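PDB 3BBL: regulatory protein of LacI family from Chloroflexus aggregans, which probably controls transcription by binding DNA as a LacI-type dimer, its periplasmic-binding-protein-like part being expected to sense a small effector molecule. Local coordinates for residues Val31-Ala36 against Cys250-Val255; Val37-Leu42 against Ala256-Arg261; Asp54-Leu59 against Phe68-Ile73; Val91-Ser96 against Gln241-Ala246. One frame throughout, in Å; residues are numbered along the deposited sequence.

Contact 1: residues Val31-Ala36 against Cys250-Val255; sequences VREAGA and CIELLV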
loop_
_atom_site.group_PDB
_atom_site.type_symbol
_atom_site.label_atom_id
_atom_site.label_comp_id
_atom_site.label_asym_id
_atom_site.label_seq_id
_atom_site.Cartn_x
_atom_site.Cartn_y
_atom_site.Cartn_z
ATOM N N VAL A 31 10.273 -11.737 -4.875
ATOM C CA VAL A 31 11.600 -11.292 -5.263
ATOM C C VAL A 31 12.689 -11.868 -4.371
ATOM O O VAL A 31 13.728 -12.297 -4.858
ATOM C CB VAL A 31 11.695 -9.758 -5.246
ATOM C CG1 VAL A 31 13.148 -9.316 -5.406
ATOM C CG2 VAL A 31 10.847 -9.184 -6.368
ATOM N N ARG A 32 12.451 -11.885 -3.067
ATOM C CA ARG A 32 13.439 -12.412 -2.130
ATOM C C ARG A 32 13.560 -13.924 -2.193
ATOM O O ARG A 32 14.643 -14.472 -2.030
ATOM C CB ARG A 32 13.097 -11.985 -0.705
ATOM C CG ARG A 32 13.207 -10.497 -0.502
ATOM C CD ARG A 32 13.202 -10.135 0.967
ATOM N NE ARG A 32 14.096 -9.007 1.184
ATOM C CZ ARG A 32 15.424 -9.095 1.176
ATOM N NH1 ARG A 32 16.023 -10.259 0.977
ATOM N NH2 ARG A 32 16.155 -8.004 1.327
ATOM N N GLU A 33 12.438 -14.595 -2.419
ATOM C CA GLU A 33 12.419 -16.046 -2.522
ATOM C C GLU A 33 13.086 -16.504 -3.810
ATOM O O GLU A 33 13.875 -17.445 -3.802
ATOM C CB GLU A 33 10.983 -16.561 -2.480
ATOM C CG GLU A 33 10.461 -16.751 -1.079
ATOM C CD GLU A 33 11.294 -17.757 -0.304
ATOM O OE1 GLU A 33 11.491 -18.888 -0.820
ATOM O OE2 GLU A 33 11.745 -17.410 0.812
ATOM N N ALA A 34 12.747 -15.847 -4.912
ATOM C CA ALA A 34 13.332 -16.177 -6.200
ATOM C C ALA A 34 14.839 -15.976 -6.093
ATOM O O ALA A 34 15.621 -16.864 -6.434
ATOM C CB ALA A 34 12.754 -15.276 -7.281
ATOM N N GLY A 35 15.234 -14.806 -5.603
ATOM C CA GLY A 35 16.642 -14.495 -5.449
ATOM C C GLY A 35 17.425 -15.566 -4.709
ATOM O O GLY A 35 18.549 -15.897 -5.086
ATOM N N ALA A 36 16.834 -16.117 -3.656
ATOM C CA ALA A 36 17.503 -17.149 -2.868
ATOM C C ALA A 36 17.842 -18.384 -3.698
ATOM O O ALA A 36 18.808 -19.081 -3.404
ATOM C CB ALA A 36 16.646 -17.541 -1.672
ATOM N N CYS A 250 4.294 -19.580 -4.218
ATOM C CA CYS A 250 4.125 -19.511 -5.658
ATOM C C CYS A 250 5.462 -19.741 -6.344
ATOM O O CYS A 250 5.589 -20.615 -7.207
ATOM C CB CYS A 250 3.559 -18.152 -6.077
ATOM S SG CYS A 250 1.787 -17.985 -5.868
ATOM N N ILE A 251 6.460 -18.953 -5.959
ATOM C CA ILE A 251 7.792 -19.069 -6.538
ATOM C C ILE A 251 8.322 -20.487 -6.353
ATOM O O ILE A 251 8.805 -21.119 -7.286
ATOM C CB ILE A 251 8.767 -18.074 -5.868
ATOM C CG1 ILE A 251 8.383 -16.639 -6.240
ATOM C CG2 ILE A 251 10.199 -18.373 -6.289
ATOM C CD1 ILE A 251 8.488 -16.333 -7.725
ATOM N N GLU A 252 8.203 -20.978 -5.129
ATOM C CA GLU A 252 8.664 -22.302 -4.759
ATOM C C GLU A 252 8.042 -23.414 -5.595
ATOM O O GLU A 252 8.712 -24.373 -5.962
ATOM C CB GLU A 252 8.348 -22.520 -3.290
ATOM C CG GLU A 252 9.005 -23.703 -2.654
ATOM C CD GLU A 252 8.816 -23.690 -1.154
ATOM O OE1 GLU A 252 9.264 -22.717 -0.504
ATOM O OE2 GLU A 252 8.211 -24.647 -0.628
ATOM N N LEU A 253 6.758 -23.281 -5.899
ATOM C CA LEU A 253 6.054 -24.289 -6.681
ATOM C C LEU A 253 6.367 -24.175 -8.168
ATOM O O LEU A 253 6.506 -25.180 -8.857
ATOM C CB LEU A 253 4.544 -24.159 -6.457
ATOM C CG LEU A 253 3.626 -25.115 -7.223
ATOM C CD1 LEU A 253 3.996 -26.552 -6.900
ATOM C CD2 LEU A 253 2.173 -24.843 -6.841
ATOM N N LEU A 254 6.476 -22.946 -8.659
ATOM C CA LEU A 254 6.763 -22.721 -10.068
ATOM C C LEU A 254 8.195 -23.115 -10.410
ATOM O O LEU A 254 8.455 -23.674 -11.472
ATOM C CB LEU A 254 6.528 -21.254 -10.432
ATOM C CG LEU A 254 6.765 -20.909 -11.903
ATOM C CD1 LEU A 254 5.864 -21.771 -12.783
ATOM C CD2 LEU A 254 6.488 -19.436 -12.137
ATOM N N VAL A 255 9.126 -22.824 -9.507
ATOM C CA VAL A 255 10.523 -23.171 -9.739
ATOM C C VAL A 255 10.663 -24.688 -9.851
ATOM O O VAL A 255 11.443 -25.186 -10.659
ATOM C CB VAL A 255 11.439 -22.649 -8.599
ATOM C CG1 VAL A 255 12.839 -23.220 -8.751
ATOM C CG2 VAL A 255 11.496 -21.126 -8.633
#
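The flat groups of this contact are the carboxylates of E33 and E252, which lie near each other without bonding. E33 OE1 and E252 OE1 are 4.4 Å apart, and no hydrogen bond joins them. Two like charges at this distance would be expected to repel mildly. The two acids reach this spot differently. E33 is bent about its CA-CB and CB-CG bonds (chi2 -60°), while E252 runs out extended, with CG anti to the backbone N (chi1 -167°). E252 has a weak, long ion pair with R248, one turn back on its own helix, which may ease the repulsion.

The apolar grip lies beside the acids. I251 points its CB at the opposite helix, and its CG2 branch does the touching. I251 CG2 stands 3.8 Å from A34 CA and 4.1 Å from A34 CB. The same methyl, I251 CG2, lies 4.3 Å from E33 CB, so one branch rests where two consecutive residues meet. The small A34 lets the methyl come close to the backbone. CG2 is placed there because it is the branch anti to the backbone N.

The axes of the two short segments approach to 9.4 Å and cross at -37°. These helices, 23-36 and 243-258, run roughly the same way. On helix 23-36, V31 and R32 pack on P43 and F46 of the second subunit. I251 also packs on M30 and on I7 of strand 6-9, and C250, L253 and L254 turn to strand 90-93, so helix 243-258 lies against the sheet with helix 23-36 at its flank.

Contact 2: residues Val37-Leu42 against Ala256-Arg261; sequences VNYFVL and AIVEGR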
loop_
_atom_site.group_PDB
_atom_site.type_symbol
_atom_site.label_atom_id
_atom_site.label_comp_id
_atom_site.label_asym_id
_atom_site.label_seq_id
_atom_site.Cartn_x
_atom_site.Cartn_y
_atom_site.Cartn_z
ATOM N N VAL A 37 17.049 -18.659 -4.728
ATOM C CA VAL A 37 17.310 -19.804 -5.592
ATOM C C VAL A 37 17.769 -19.330 -6.970
ATOM O O VAL A 37 17.567 -20.011 -7.976
ATOM C CB VAL A 37 16.058 -20.703 -5.749
ATOM C CG1 VAL A 37 15.717 -21.347 -4.418
ATOM C CG2 VAL A 37 14.882 -19.886 -6.275
ATOM N N ASN A 38 18.374 -18.146 -6.998
ATOM C CA ASN A 38 18.905 -17.548 -8.219
ATOM C C ASN A 38 17.930 -17.200 -9.340
ATOM O O ASN A 38 18.293 -17.226 -10.517
ATOM C CB ASN A 38 20.017 -18.433 -8.781
ATOM C CG ASN A 38 21.193 -18.543 -7.841
ATOM O OD1 ASN A 38 21.845 -17.546 -7.528
ATOM N ND2 ASN A 38 21.469 -19.755 -7.375
ATOM N N TYR A 39 16.696 -16.872 -8.990
ATOM C CA TYR A 39 15.728 -16.486 -10.008
ATOM C C TYR A 39 15.368 -15.013 -9.826
ATOM O O TYR A 39 15.570 -14.446 -8.752
ATOM C CB TYR A 39 14.457 -17.337 -9.915
ATOM C CG TYR A 39 14.533 -18.688 -10.597
ATOM C CD1 TYR A 39 15.193 -19.760 -10.002
ATOM C CD2 TYR A 39 13.922 -18.897 -11.834
ATOM C CE1 TYR A 39 15.240 -21.009 -10.620
ATOM C CE2 TYR A 39 13.965 -20.141 -12.462
ATOM C CZ TYR A 39 14.625 -21.192 -11.850
ATOM O OH TYR A 39 14.669 -22.424 -12.467
ATOM N N PHE A 40 14.868 -14.389 -10.887
ATOM C CA PHE A 40 14.445 -12.997 -10.826
ATOM C C PHE A 40 12.995 -12.971 -11.267
ATOM O O PHE A 40 12.560 -13.818 -12.052
ATOM C CB PHE A 40 15.237 -12.097 -11.786
ATOM C CG PHE A 40 16.666 -11.861 -11.383
ATOM C CD1 PHE A 40 17.658 -12.775 -11.716
ATOM C CD2 PHE A 40 17.022 -10.711 -10.690
ATOM C CE1 PHE A 40 18.985 -12.548 -11.366
ATOM C CE2 PHE A 40 18.347 -10.474 -10.334
ATOM C CZ PHE A 40 19.331 -11.395 -10.674
ATOM N N VAL A 41 12.243 -12.007 -10.746
ATOM C CA VAL A 41 10.853 -11.845 -11.134
ATOM C C VAL A 41 10.879 -10.744 -12.180
ATOM O O VAL A 41 11.482 -9.696 -11.974
ATOM C CB VAL A 41 9.967 -11.392 -9.955
ATOM C CG1 VAL A 41 8.551 -11.112 -10.452
ATOM C CG2 VAL A 41 9.952 -12.464 -8.868
ATOM N N LEU A 42 10.240 -10.989 -13.313
ATOM C CA LEU A 42 10.208 -10.001 -14.366
ATOM C C LEU A 42 8.812 -9.423 -14.538
ATOM O O LEU A 42 7.925 -10.073 -15.091
ATOM C CB LEU A 42 10.666 -10.621 -15.680
ATOM C CG LEU A 42 10.717 -9.664 -16.868
ATOM C CD1 LEU A 42 11.786 -8.612 -16.626
ATOM C CD2 LEU A 42 11.000 -10.440 -18.147
ATOM N N ALA A 256 9.900 -25.418 -9.043
ATOM C CA ALA A 256 9.942 -26.872 -9.079
ATOM C C ALA A 256 9.382 -27.377 -10.408
ATOM O O ALA A 256 9.920 -28.308 -11.000
ATOM C CB ALA A 256 9.143 -27.449 -7.919
ATOM N N ILE A 257 8.305 -26.756 -10.877
ATOM C CA ILE A 257 7.685 -27.156 -12.135
ATOM C C ILE A 257 8.607 -26.837 -13.302
ATOM O O ILE A 257 8.778 -27.646 -14.217
ATOM C CB ILE A 257 6.345 -26.427 -12.357
ATOM C CG1 ILE A 257 5.361 -26.811 -11.252
ATOM C CG2 ILE A 257 5.774 -26.785 -13.720
ATOM C CD1 ILE A 257 4.039 -26.070 -11.327
ATOM N N VAL A 258 9.199 -25.652 -13.266
ATOM C CA VAL A 258 10.104 -25.223 -14.319
ATOM C C VAL A 258 11.326 -26.137 -14.420
ATOM O O VAL A 258 11.826 -26.395 -15.512
ATOM C CB VAL A 258 10.575 -23.763 -14.083
ATOM C CG1 VAL A 258 11.769 -23.435 -14.978
ATOM C CG2 VAL A 258 9.434 -22.804 -14.369
ATOM N N GLU A 259 11.794 -26.636 -13.281
ATOM C CA GLU A 259 12.968 -27.495 -13.261
ATOM C C GLU A 259 12.684 -28.994 -13.389
ATOM O O GLU A 259 13.511 -29.825 -13.013
ATOM C CB GLU A 259 13.790 -27.204 -12.001
ATOM C CG GLU A 259 14.186 -25.734 -11.898
ATOM C CD GLU A 259 15.106 -25.432 -10.732
ATOM O OE1 GLU A 259 15.138 -26.235 -9.774
ATOM O OE2 GLU A 259 15.787 -24.382 -10.768
ATOM N N GLY A 260 11.510 -29.327 -13.922
ATOM C CA GLY A 260 11.138 -30.717 -14.136
ATOM C C GLY A 260 10.820 -31.629 -12.961
ATOM O O GLY A 260 10.536 -32.808 -13.172
ATOM N N ARG A 261 10.851 -31.115 -11.737
ATOM C CA ARG A 261 10.562 -31.941 -10.564
ATOM C C ARG A 261 9.251 -31.568 -9.872
ATOM O O ARG A 261 9.205 -31.425 -8.646
ATOM C CB ARG A 261 11.722 -31.846 -9.569
ATOM C CG ARG A 261 12.158 -30.427 -9.289
ATOM C CD ARG A 261 13.392 -30.364 -8.406
ATOM N NE ARG A 261 13.837 -28.984 -8.220
ATOM C CZ ARG A 261 13.144 -28.054 -7.569
ATOM N NH1 ARG A 261 11.971 -28.351 -7.030
ATOM N NH2 ARG A 261 13.615 -26.821 -7.466
#
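Y39 and E259 meet where two helices of the periplasmic-binding-protein-like fold finish, each in a Schellman motif. Helix 23-36 ends with N38 as C-prime residue, and Y39 N returns to A34 O. Helix 243-258 ends with G260 in the same role. There G260 N bonds to I257 O, and R261 N makes a weaker bond to A256 O. Y39 thus leaves one cap toward strand 40-43, and E259 stands at the other.

The two side chains come from opposite directions. Y39 OH donates to E259 OE2 over 2.8 Å. The carboxylate oxygen is met on its anti side, 22° out of the carboxylate plane, and lies at the edge of the tyrosine ring. V258 CG1 lies 4.0 Å from Y39 OH, a methyl beside the hydroxyl. E259 is extended beyond CG (chi2 -175°), and the chain runs back alongside the last turn of the helix, which brings its carboxylate to the Y39 hydroxyl. The Y39 ring also meets F5 edge-to-face and rests on A34 and V255. An alanine in place of E259 would probably leave the Y39 hydroxyl without this acceptor and R261 without its acidic mate.

The other carboxylate oxygen is held in a salt bridge: R261 NH2 donates to E259 OE1 at 2.8 Å, from above the carboxylate plane and with a bent N-H...O angle of 135°.

Contact 3: residues Asp54-Leu59 against Phe68-Ile73; sequences DIYRDL and FVLSSI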
loop_
_atom_site.group_PDB
_atom_site.type_symbol
_atom_site.label_atom_id
_atom_site.label_comp_id
_atom_site.label_asym_id
_atom_site.label_seq_id
_atom_site.Cartn_x
_atom_site.Cartn_y
_atom_site.Cartn_z
ATOM N N ASP A 54 -1.549 -11.284 -25.753
ATOM C CA ASP A 54 -0.408 -11.033 -26.621
ATOM C C ASP A 54 0.918 -10.999 -25.880
ATOM O O ASP A 54 1.869 -11.679 -26.264
ATOM C CB ASP A 54 -0.607 -9.720 -27.371
ATOM C CG ASP A 54 -1.302 -9.915 -28.698
ATOM O OD1 ASP A 54 -2.028 -10.923 -28.847
ATOM O OD2 ASP A 54 -1.127 -9.056 -29.589
ATOM N N ILE A 55 0.972 -10.205 -24.817
ATOM C CA ILE A 55 2.179 -10.069 -24.020
ATOM C C ILE A 55 2.682 -11.423 -23.507
ATOM O O ILE A 55 3.892 -11.644 -23.424
ATOM C CB ILE A 55 1.938 -9.096 -22.845
ATOM C CG1 ILE A 55 3.201 -8.974 -21.990
ATOM C CG2 ILE A 55 0.747 -9.559 -22.032
ATOM C CD1 ILE A 55 4.387 -8.362 -22.709
ATOM N N TYR A 56 1.770 -12.329 -23.164
ATOM C CA TYR A 56 2.187 -13.647 -22.694
ATOM C C TYR A 56 2.808 -14.409 -23.859
ATOM O O TYR A 56 3.836 -15.070 -23.714
ATOM C CB TYR A 56 1.000 -14.449 -22.142
ATOM C CG TYR A 56 0.541 -14.011 -20.768
ATOM C CD1 TYR A 56 -0.386 -12.983 -20.616
ATOM C CD2 TYR A 56 1.053 -14.615 -19.615
ATOM C CE1 TYR A 56 -0.793 -12.564 -19.358
ATOM C CE2 TYR A 56 0.655 -14.200 -18.355
ATOM C CZ TYR A 56 -0.268 -13.171 -18.232
ATOM O OH TYR A 56 -0.656 -12.739 -16.979
ATOM N N ARG A 57 2.163 -14.295 -25.014
ATOM C CA ARG A 57 2.608 -14.945 -26.240
ATOM C C ARG A 57 4.029 -14.475 -26.582
ATOM O O ARG A 57 4.896 -15.276 -26.931
ATOM C CB ARG A 57 1.644 -14.587 -27.378
ATOM C CG ARG A 57 1.643 -15.555 -28.543
ATOM C CD ARG A 57 1.072 -14.900 -29.800
ATOM N NE ARG A 57 -0.324 -14.481 -29.669
ATOM C CZ ARG A 57 -1.354 -15.315 -29.568
ATOM N NH1 ARG A 57 -1.157 -16.627 -29.578
ATOM N NH2 ARG A 57 -2.585 -14.834 -29.468
ATOM N N ASP A 58 4.260 -13.171 -26.460
ATOM C CA ASP A 58 5.561 -12.579 -26.752
ATOM C C ASP A 58 6.653 -13.047 -25.800
ATOM O O ASP A 58 7.732 -13.444 -26.231
ATOM C CB ASP A 58 5.473 -11.056 -26.679
ATOM C CG ASP A 58 4.580 -10.471 -27.749
ATOM O OD1 ASP A 58 3.519 -11.064 -28.029
ATOM O OD2 ASP A 58 4.928 -9.410 -28.302
ATOM N N LEU A 59 6.373 -12.998 -24.501
ATOM C CA LEU A 59 7.361 -13.391 -23.505
ATOM C C LEU A 59 7.780 -14.852 -23.589
ATOM O O LEU A 59 8.921 -15.195 -23.269
ATOM C CB LEU A 59 6.854 -13.061 -22.098
ATOM C CG LEU A 59 6.759 -11.560 -21.795
ATOM C CD1 LEU A 59 6.170 -11.336 -20.417
ATOM C CD2 LEU A 59 8.136 -10.936 -21.898
ATOM N N PHE A 68 5.310 -18.219 -15.400
ATOM C CA PHE A 68 4.532 -17.071 -14.964
ATOM C C PHE A 68 3.807 -17.327 -13.653
ATOM O O PHE A 68 3.526 -18.465 -13.281
ATOM C CB PHE A 68 3.449 -16.737 -15.986
ATOM C CG PHE A 68 3.961 -16.272 -17.308
ATOM C CD1 PHE A 68 4.389 -14.962 -17.481
ATOM C CD2 PHE A 68 3.955 -17.131 -18.403
ATOM C CE1 PHE A 68 4.798 -14.505 -18.727
ATOM C CE2 PHE A 68 4.361 -16.691 -19.653
ATOM C CZ PHE A 68 4.784 -15.373 -19.820
ATOM N N VAL A 69 3.507 -16.239 -12.960
ATOM C CA VAL A 69 2.721 -16.290 -11.746
ATOM C C VAL A 69 1.576 -15.356 -12.131
ATOM O O VAL A 69 1.815 -14.285 -12.692
ATOM C CB VAL A 69 3.473 -15.736 -10.537
ATOM C CG1 VAL A 69 2.511 -15.587 -9.359
ATOM C CG2 VAL A 69 4.599 -16.687 -10.152
ATOM N N LEU A 70 0.343 -15.782 -11.883
ATOM C CA LEU A 70 -0.823 -14.974 -12.226
ATOM C C LEU A 70 -1.602 -14.602 -10.972
ATOM O O LEU A 70 -1.699 -15.400 -10.047
ATOM C CB LEU A 70 -1.758 -15.754 -13.167
ATOM C CG LEU A 70 -1.198 -16.499 -14.383
ATOM C CD1 LEU A 70 -2.299 -17.364 -14.985
ATOM C CD2 LEU A 70 -0.657 -15.519 -15.414
ATOM N N SER A 71 -2.149 -13.387 -10.946
ATOM C CA SER A 71 -2.966 -12.925 -9.823
ATOM C C SER A 71 -4.244 -12.321 -10.406
ATOM O O SER A 71 -4.325 -12.122 -11.618
ATOM C CB SER A 71 -2.207 -11.905 -8.965
ATOM O OG SER A 71 -1.799 -10.784 -9.712
ATOM N N SER A 72 -5.232 -12.037 -9.557
ATOM C CA SER A 72 -6.521 -11.500 -10.011
ATOM C C SER A 72 -7.175 -12.528 -10.924
ATOM O O SER A 72 -7.559 -12.221 -12.053
ATOM C CB SER A 72 -6.354 -10.191 -10.789
ATOM O OG SER A 72 -6.082 -9.106 -9.928
ATOM N N ILE A 73 -7.298 -13.751 -10.432
ATOM C CA ILE A 73 -7.883 -14.819 -11.225
ATOM C C ILE A 73 -9.402 -14.805 -11.219
ATOM O O ILE A 73 -10.026 -14.895 -10.169
ATOM C CB ILE A 73 -7.435 -16.206 -10.720
ATOM C CG1 ILE A 73 -5.926 -16.212 -10.446
ATOM C CG2 ILE A 73 -7.817 -17.269 -11.743
ATOM C CD1 ILE A 73 -5.068 -15.959 -11.670
HETATM O O HOH W 1 0.944 -12.324 -14.564
#
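Y56 pushes the edge of its ring into the face of F68. The atom that enters is CD2, which stands 3.7 Å above the middle of the F68 face. The pair is an edge-to-face stack, with centroids 4.9 Å apart and planes at 59°. L59, almost one turn further along the helix, comes in beside it. L59 CD1 fits against the rim of F68, 3.8 Å from F68 CE1 and near the ring plane, while L59 CB meets F68 CZ. One face and one edge of F68 are therefore both lined by the helix. F68 is brought up between them by its first torsion, CG anti to the carbonyl carbon (chi1 -66°).

L70 closes the far end of Y56. L70 CD2 fits against the hydroxyl end, 3.2 Å from Y56 OH and 3.5 Å from Y56 CE2, and approaches the ring obliquely. An alanine at F68 would probably leave a gap under Y56 CD2 and beside L59, with the tyrosine ring freer to tilt.

Helix 54-61 is the connection of a beta-alpha-beta crossover from strand 40-43 to strand 67-70, which passes over strand 6-9. F44 meets Y56 edge-to-face, and L59 also packs on F40 of the second subunit.

Apart from one hydroxyl, the side chains that meet are apolar. A water lies 2.9 Å from Y56 OH and donates to V69 O at 2.8 Å. The hydroxyl thus has a polar partner, and the phenol is tied to the strand backbone through it.

Contact 4: residues Val91-Ser96 against Gln241-Ala246; sequences VAFGRS and QPIAEA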
loop_
_atom_site.group_PDB
_atom_site.type_symbol
_atom_site.label_atom_id
_atom_site.label_comp_id
_atom_site.label_asym_id
_atom_site.label_seq_id
_atom_site.Cartn_x
_atom_site.Cartn_y
_atom_site.Cartn_z
ATOM N N VAL A 91 1.944 -20.711 -12.257
ATOM C CA VAL A 91 1.259 -20.968 -11.000
ATOM C C VAL A 91 0.290 -19.814 -10.839
ATOM O O VAL A 91 0.664 -18.656 -11.011
ATOM C CB VAL A 91 2.224 -20.975 -9.800
ATOM C CG1 VAL A 91 1.433 -20.967 -8.503
ATOM C CG2 VAL A 91 3.112 -22.197 -9.851
ATOM N N ALA A 92 -0.961 -20.128 -10.542
ATOM C CA ALA A 92 -1.958 -19.084 -10.347
ATOM C C ALA A 92 -2.148 -18.832 -8.856
ATOM O O ALA A 92 -2.210 -19.769 -8.064
ATOM C CB ALA A 92 -3.283 -19.494 -10.978
ATOM N N PHE A 93 -2.190 -17.563 -8.471
ATOM C CA PHE A 93 -2.432 -17.204 -7.080
ATOM C C PHE A 93 -3.942 -16.977 -7.031
ATOM O O PHE A 93 -4.418 -15.854 -7.212
ATOM C CB PHE A 93 -1.706 -15.909 -6.707
ATOM C CG PHE A 93 -1.999 -15.424 -5.305
ATOM C CD1 PHE A 93 -1.859 -14.080 -4.975
ATOM C CD2 PHE A 93 -2.404 -16.311 -4.310
ATOM C CE1 PHE A 93 -2.118 -13.628 -3.686
ATOM C CE2 PHE A 93 -2.665 -15.863 -3.013
ATOM C CZ PHE A 93 -2.520 -14.517 -2.703
ATOM N N GLY A 94 -4.684 -18.055 -6.810
ATOM C CA GLY A 94 -6.132 -17.975 -6.769
ATOM C C GLY A 94 -6.749 -18.985 -7.717
ATOM O O GLY A 94 -6.301 -19.127 -8.849
ATOM N N ARG A 95 -7.776 -19.691 -7.256
ATOM C CA ARG A 95 -8.457 -20.699 -8.064
ATOM C C ARG A 95 -9.331 -20.091 -9.161
ATOM O O ARG A 95 -9.529 -18.878 -9.214
ATOM C CB ARG A 95 -9.315 -21.584 -7.159
ATOM C CG ARG A 95 -8.514 -22.469 -6.223
ATOM C CD ARG A 95 -9.272 -22.749 -4.936
ATOM N NE ARG A 95 -9.410 -21.538 -4.130
ATOM C CZ ARG A 95 -9.995 -21.493 -2.940
ATOM N NH1 ARG A 95 -10.506 -22.594 -2.411
ATOM N NH2 ARG A 95 -10.057 -20.348 -2.272
ATOM N N SER A 96 -9.847 -20.950 -10.037
ATOM C CA SER A 96 -10.713 -20.529 -11.132
ATOM C C SER A 96 -11.459 -21.740 -11.683
ATOM O O SER A 96 -10.840 -22.688 -12.166
ATOM C CB SER A 96 -9.889 -19.887 -12.245
ATOM O OG SER A 96 -10.725 -19.487 -13.314
ATOM N N GLN A 241 -4.683 -12.270 5.623
ATOM C CA GLN A 241 -4.280 -13.335 4.712
ATOM C C GLN A 241 -2.754 -13.379 4.690
ATOM O O GLN A 241 -2.100 -12.340 4.751
ATOM C CB GLN A 241 -4.811 -13.069 3.299
ATOM C CG GLN A 241 -6.323 -13.016 3.188
ATOM C CD GLN A 241 -6.799 -13.031 1.749
ATOM O OE1 GLN A 241 -6.389 -12.207 0.940
ATOM N NE2 GLN A 241 -7.672 -13.975 1.424
ATOM N N PRO A 242 -2.169 -14.583 4.622
ATOM C CA PRO A 242 -0.708 -14.721 4.597
ATOM C C PRO A 242 -0.166 -14.495 3.179
ATOM O O PRO A 242 0.234 -15.433 2.488
ATOM C CB PRO A 242 -0.510 -16.140 5.099
ATOM C CG PRO A 242 -1.666 -16.856 4.463
ATOM C CD PRO A 242 -2.826 -15.903 4.660
ATOM N N ILE A 243 -0.166 -13.235 2.759
ATOM C CA ILE A 243 0.281 -12.853 1.430
ATOM C C ILE A 243 1.757 -13.132 1.177
ATOM O O ILE A 243 2.122 -13.571 0.087
ATOM C CB ILE A 243 -0.020 -11.354 1.166
ATOM C CG1 ILE A 243 -1.515 -11.091 1.384
ATOM C CG2 ILE A 243 0.395 -10.960 -0.257
ATOM C CD1 ILE A 243 -2.429 -12.039 0.613
ATOM N N ALA A 244 2.604 -12.887 2.173
ATOM C CA ALA A 244 4.029 -13.142 2.000
ATOM C C ALA A 244 4.258 -14.636 1.779
ATOM O O ALA A 244 4.963 -15.031 0.852
ATOM C CB ALA A 244 4.813 -12.657 3.219
ATOM N N GLU A 245 3.646 -15.462 2.622
ATOM C CA GLU A 245 3.796 -16.907 2.499
ATOM C C GLU A 245 3.277 -17.389 1.147
ATOM O O GLU A 245 3.876 -18.256 0.512
ATOM C CB GLU A 245 3.066 -17.624 3.638
ATOM C CG GLU A 245 3.076 -19.141 3.512
ATOM C CD GLU A 245 2.444 -19.859 4.707
ATOM O OE1 GLU A 245 1.449 -19.336 5.270
ATOM O OE2 GLU A 245 2.932 -20.957 5.075
ATOM N N ALA A 246 2.164 -16.822 0.702
ATOM C CA ALA A 246 1.598 -17.201 -0.578
ATOM C C ALA A 246 2.585 -16.861 -1.694
ATOM O O ALA A 246 2.713 -17.594 -2.674
ATOM C CB ALA A 246 0.277 -16.473 -0.801
#
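A246, whose methyl rests against the ring of F93, gives its backbone N to P242 O at 3.0 Å. This is a first-turn bond of helix 243-258, and P242 is the N-cap. P242 is also the centre of an inverse gamma turn, closed by a weak bond from I243 N to Q241 O. The turn leads into the helix, and I243 and A246, three residues apart, come to the same side of its first turn.

No polar bond joins the two segments; the contact itself is apolar. A246 CB lies 3.7 Å from F93 CE2 and 3.9 Å from F93 CZ, and it approaches the ring obliquely. I243 reaches the ring at its edge, near the plane, with I243 CD1 4.1 Å from F93 CZ. The side chains of F93 and I243 cross at about a right angle. F93 extends toward the helix because CG is anti to the backbone N (chi1 176°). It is mainly the outer end of the F93 ring, CE2 and CZ, that meets them.

F26 of helix 23-36 stacks on F93, and C250 also touches it. Just beyond, R95 makes a salt bridge with D106.

The strand ends at F93, and G94 follows with phi 127°, where a CB would be jammed against the carbonyl O of F93. A helix packed by its first turn on the carboxyl end of a parallel strand fits the alpha/beta lobe of periplasmic-binding-protein-like domains.

Contacts 1, 2 and 4 follow helix 243-258 from its last turn to its first. Contact 2 is at the end, contact 1 in the middle and contact 4 at the start. Contacts 3 and 4 are buried and largely apolar, built round F68 and F93 on neighbouring strands whose backbones bond through L70 O and F93 N. Contact 1 is partly buried, with an apolar patch beside two acids. Contact 2 is polar and lies farthest from the chain's centre. Contacts 1 and 2 are joined where helix 23-36 runs on into strand 40-43. L254 reaches from contact 1 to F68 and V91. Contacts 1, 2 and 3 also touch the second subunit, whereas contact 4 does not.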